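Local structure of TNF receptor-associated factor 5 (Mus musculus, 4GJH) at residues P97-R101 with V170-L175. The protein is an adaptor that probably couples receptors of the TNF receptor family to intracellular signalling through its TRAF domain. Residues are numbered along the deposited sequence; the frame is centred on the assembly and turned at random.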
loop_
_atom_site.group_PDB
_atom_site.type_symbol
_atom_site.label_atom_id
_atom_site.label_comp_id
_atom_site.label_asym_id
_atom_site.label_seq_id
_atom_site.Cartn_x
_atom_site.Cartn_y
_atom_site.Cartn_z
ATOM N N PRO C 97 15.661 -18.975 12.846
ATOM C CA PRO C 97 16.016 -18.362 11.562
ATOM C C PRO C 97 14.854 -18.334 10.579
ATOM O O PRO C 97 13.847 -19.002 10.769
ATOM C CB PRO C 97 17.099 -19.302 11.009
ATOM C CG PRO C 97 17.425 -20.255 12.124
ATOM C CD PRO C 97 16.208 -20.333 12.962
ATOM N N PHE C 98 15.016 -17.540 9.530
ATOM C CA PHE C 98 14.120 -17.549 8.393
ATOM C C PHE C 98 14.199 -18.955 7.798
ATOM O O PHE C 98 15.298 -19.499 7.612
ATOM C CB PHE C 98 14.601 -16.496 7.390
ATOM C CG PHE C 98 13.790 -16.420 6.135
ATOM C CD1 PHE C 98 12.805 -15.473 6.004
ATOM C CD2 PHE C 98 14.030 -17.275 5.077
ATOM C CE1 PHE C 98 12.053 -15.383 4.843
ATOM C CE2 PHE C 98 13.280 -17.197 3.917
ATOM C CZ PHE C 98 12.290 -16.253 3.800
ATOM N N ARG C 99 13.045 -19.543 7.504
ATOM C CA ARG C 99 12.998 -20.948 7.111
ATOM C C ARG C 99 12.120 -21.270 5.890
ATOM O O ARG C 99 11.740 -22.423 5.681
ATOM C CB ARG C 99 12.559 -21.794 8.310
ATOM C CG ARG C 99 13.727 -22.491 9.040
ATOM C CD ARG C 99 13.257 -23.299 10.256
ATOM N NE ARG C 99 13.207 -22.491 11.476
ATOM C CZ ARG C 99 12.165 -21.746 11.854
ATOM N NH1 ARG C 99 11.063 -21.695 11.101
ATOM N NH2 ARG C 99 12.229 -21.046 12.989
ATOM N N GLN C 100 11.816 -20.259 5.080
ATOM C CA GLN C 100 10.867 -20.415 3.983
ATOM C C GLN C 100 11.544 -20.860 2.703
ATOM O O GLN C 100 12.688 -20.513 2.451
ATOM C CB GLN C 100 10.155 -19.091 3.732
ATOM C CG GLN C 100 9.614 -18.429 5.006
ATOM C CD GLN C 100 8.578 -19.282 5.741
ATOM O OE1 GLN C 100 7.438 -19.421 5.293
ATOM N NE2 GLN C 100 8.979 -19.860 6.871
ATOM N N ARG C 101 10.834 -21.618 1.879
ATOM C CA ARG C 101 11.354 -21.917 0.546
ATOM C C ARG C 101 11.364 -20.637 -0.288
ATOM O O ARG C 101 10.483 -19.776 -0.147
ATOM C CB ARG C 101 10.529 -23.015 -0.133
ATOM C CG ARG C 101 10.750 -23.120 -1.627
ATOM C CD ARG C 101 10.081 -24.363 -2.205
ATOM N NE ARG C 101 10.559 -25.592 -1.564
ATOM C CZ ARG C 101 11.729 -26.178 -1.824
ATOM N NH1 ARG C 101 12.571 -25.650 -2.718
ATOM N NH2 ARG C 101 12.066 -27.292 -1.183
ATOM N N VAL C 170 8.579 -15.981 -2.223
ATOM C CA VAL C 170 8.804 -16.657 -0.959
ATOM C C VAL C 170 7.583 -17.496 -0.632
ATOM O O VAL C 170 6.461 -17.006 -0.711
ATOM C CB VAL C 170 9.066 -15.629 0.168
ATOM C CG1 VAL C 170 9.047 -16.284 1.524
ATOM C CG2 VAL C 170 10.394 -14.931 -0.062
ATOM N N ASP C 171 7.790 -18.757 -0.266
ATOM C CA ASP C 171 6.674 -19.586 0.162
ATOM C C ASP C 171 6.209 -19.215 1.566
ATOM O O ASP C 171 6.997 -19.281 2.521
ATOM C CB ASP C 171 7.031 -21.070 0.114
ATOM C CG ASP C 171 5.847 -21.952 0.466
ATOM O OD1 ASP C 171 4.993 -22.159 -0.425
ATOM O OD2 ASP C 171 5.760 -22.414 1.627
ATOM N N LEU C 172 4.930 -18.847 1.686
ATOM C CA LEU C 172 4.373 -18.383 2.966
ATOM C C LEU C 172 3.826 -19.494 3.874
ATOM O O LEU C 172 3.336 -19.228 4.982
ATOM C CB LEU C 172 3.289 -17.332 2.734
ATOM C CG LEU C 172 3.833 -16.155 1.929
ATOM C CD1 LEU C 172 2.817 -15.065 1.675
ATOM C CD2 LEU C 172 5.150 -15.619 2.478
ATOM N N THR C 173 3.908 -20.731 3.400
ATOM C CA THR C 173 3.450 -21.876 4.170
ATOM C C THR C 173 3.936 -21.830 5.606
ATOM O O THR C 173 5.129 -21.677 5.859
ATOM C CB THR C 173 3.953 -23.175 3.553
ATOM O OG1 THR C 173 3.155 -23.487 2.404
ATOM C CG2 THR C 173 3.872 -24.307 4.563
ATOM N N ASP C 174 3.001 -21.978 6.540
ATOM C CA ASP C 174 3.323 -21.989 7.966
ATOM C C ASP C 174 3.831 -20.648 8.465
ATOM O O ASP C 174 4.681 -20.591 9.345
ATOM C CB ASP C 174 4.329 -23.096 8.298
ATOM C CG ASP C 174 3.714 -24.481 8.228
ATOM O OD1 ASP C 174 2.469 -24.588 8.297
ATOM O OD2 ASP C 174 4.466 -25.464 8.106
ATOM N N LEU C 175 3.291 -19.573 7.903
ATOM C CA LEU C 175 3.630 -18.226 8.344
ATOM C C LEU C 175 2.385 -17.436 8.714
ATOM O O LEU C 175 1.752 -16.821 7.840
ATOM C CB LEU C 175 4.383 -17.481 7.241
ATOM C CG LEU C 175 5.849 -17.125 7.490
ATOM C CD1 LEU C 175 6.358 -16.220 6.382
ATOM C CD2 LEU C 175 6.026 -16.458 8.827
#
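Val170 meets the Phe98 ring at its edge, near the ring plane, with CG1 of Val170 4.0 Å from CZ of Phe98. Over one face of the same ring sits CG of Gln100, from its own segment, 3.6 Å above the plane and offset toward the rim; Tyr60 packs against Phe98 edge-to-face. With CG anti to the backbone N (chi1 178°), the Phe98 side chain and Val170 approach each other from opposite directions. Val170 CG1 also touches the aliphatic root of Gln100, 3.7 Å from its CB, and the two side chains cross at about a right angle.

Beyond this apolar patch, the chain of Gln100 bends at chi2 (-61°) and brings its terminal amide among the backbone carbonyls of Asp171 and Thr173, beside the Leu175 side chain. Residues 172-175 form a type II beta turn just after strand 164-170. In the antiparallel beta sandwich of the MATH (TRAF-C) domain, strands 101-106 and 164-170 are neighbours in one sheet, and the contact lies where the first begins and the second ends. There the backbone N of Asp171 donates a nearly straight hydrogen bond to O of Arg101, 2.9 Å long. Alongside it, CB of Asp171 and CB of Arg101 approach to 4.0 Å, but the rest of the arginine leads away to Thr119, where its NH1 is hydrogen-bonded to OG1 of Thr119. Leu175, which points toward Gln100, also packs on Tyr60, whereas Leu172 points away from the 97-101 segment and rests on Thr55.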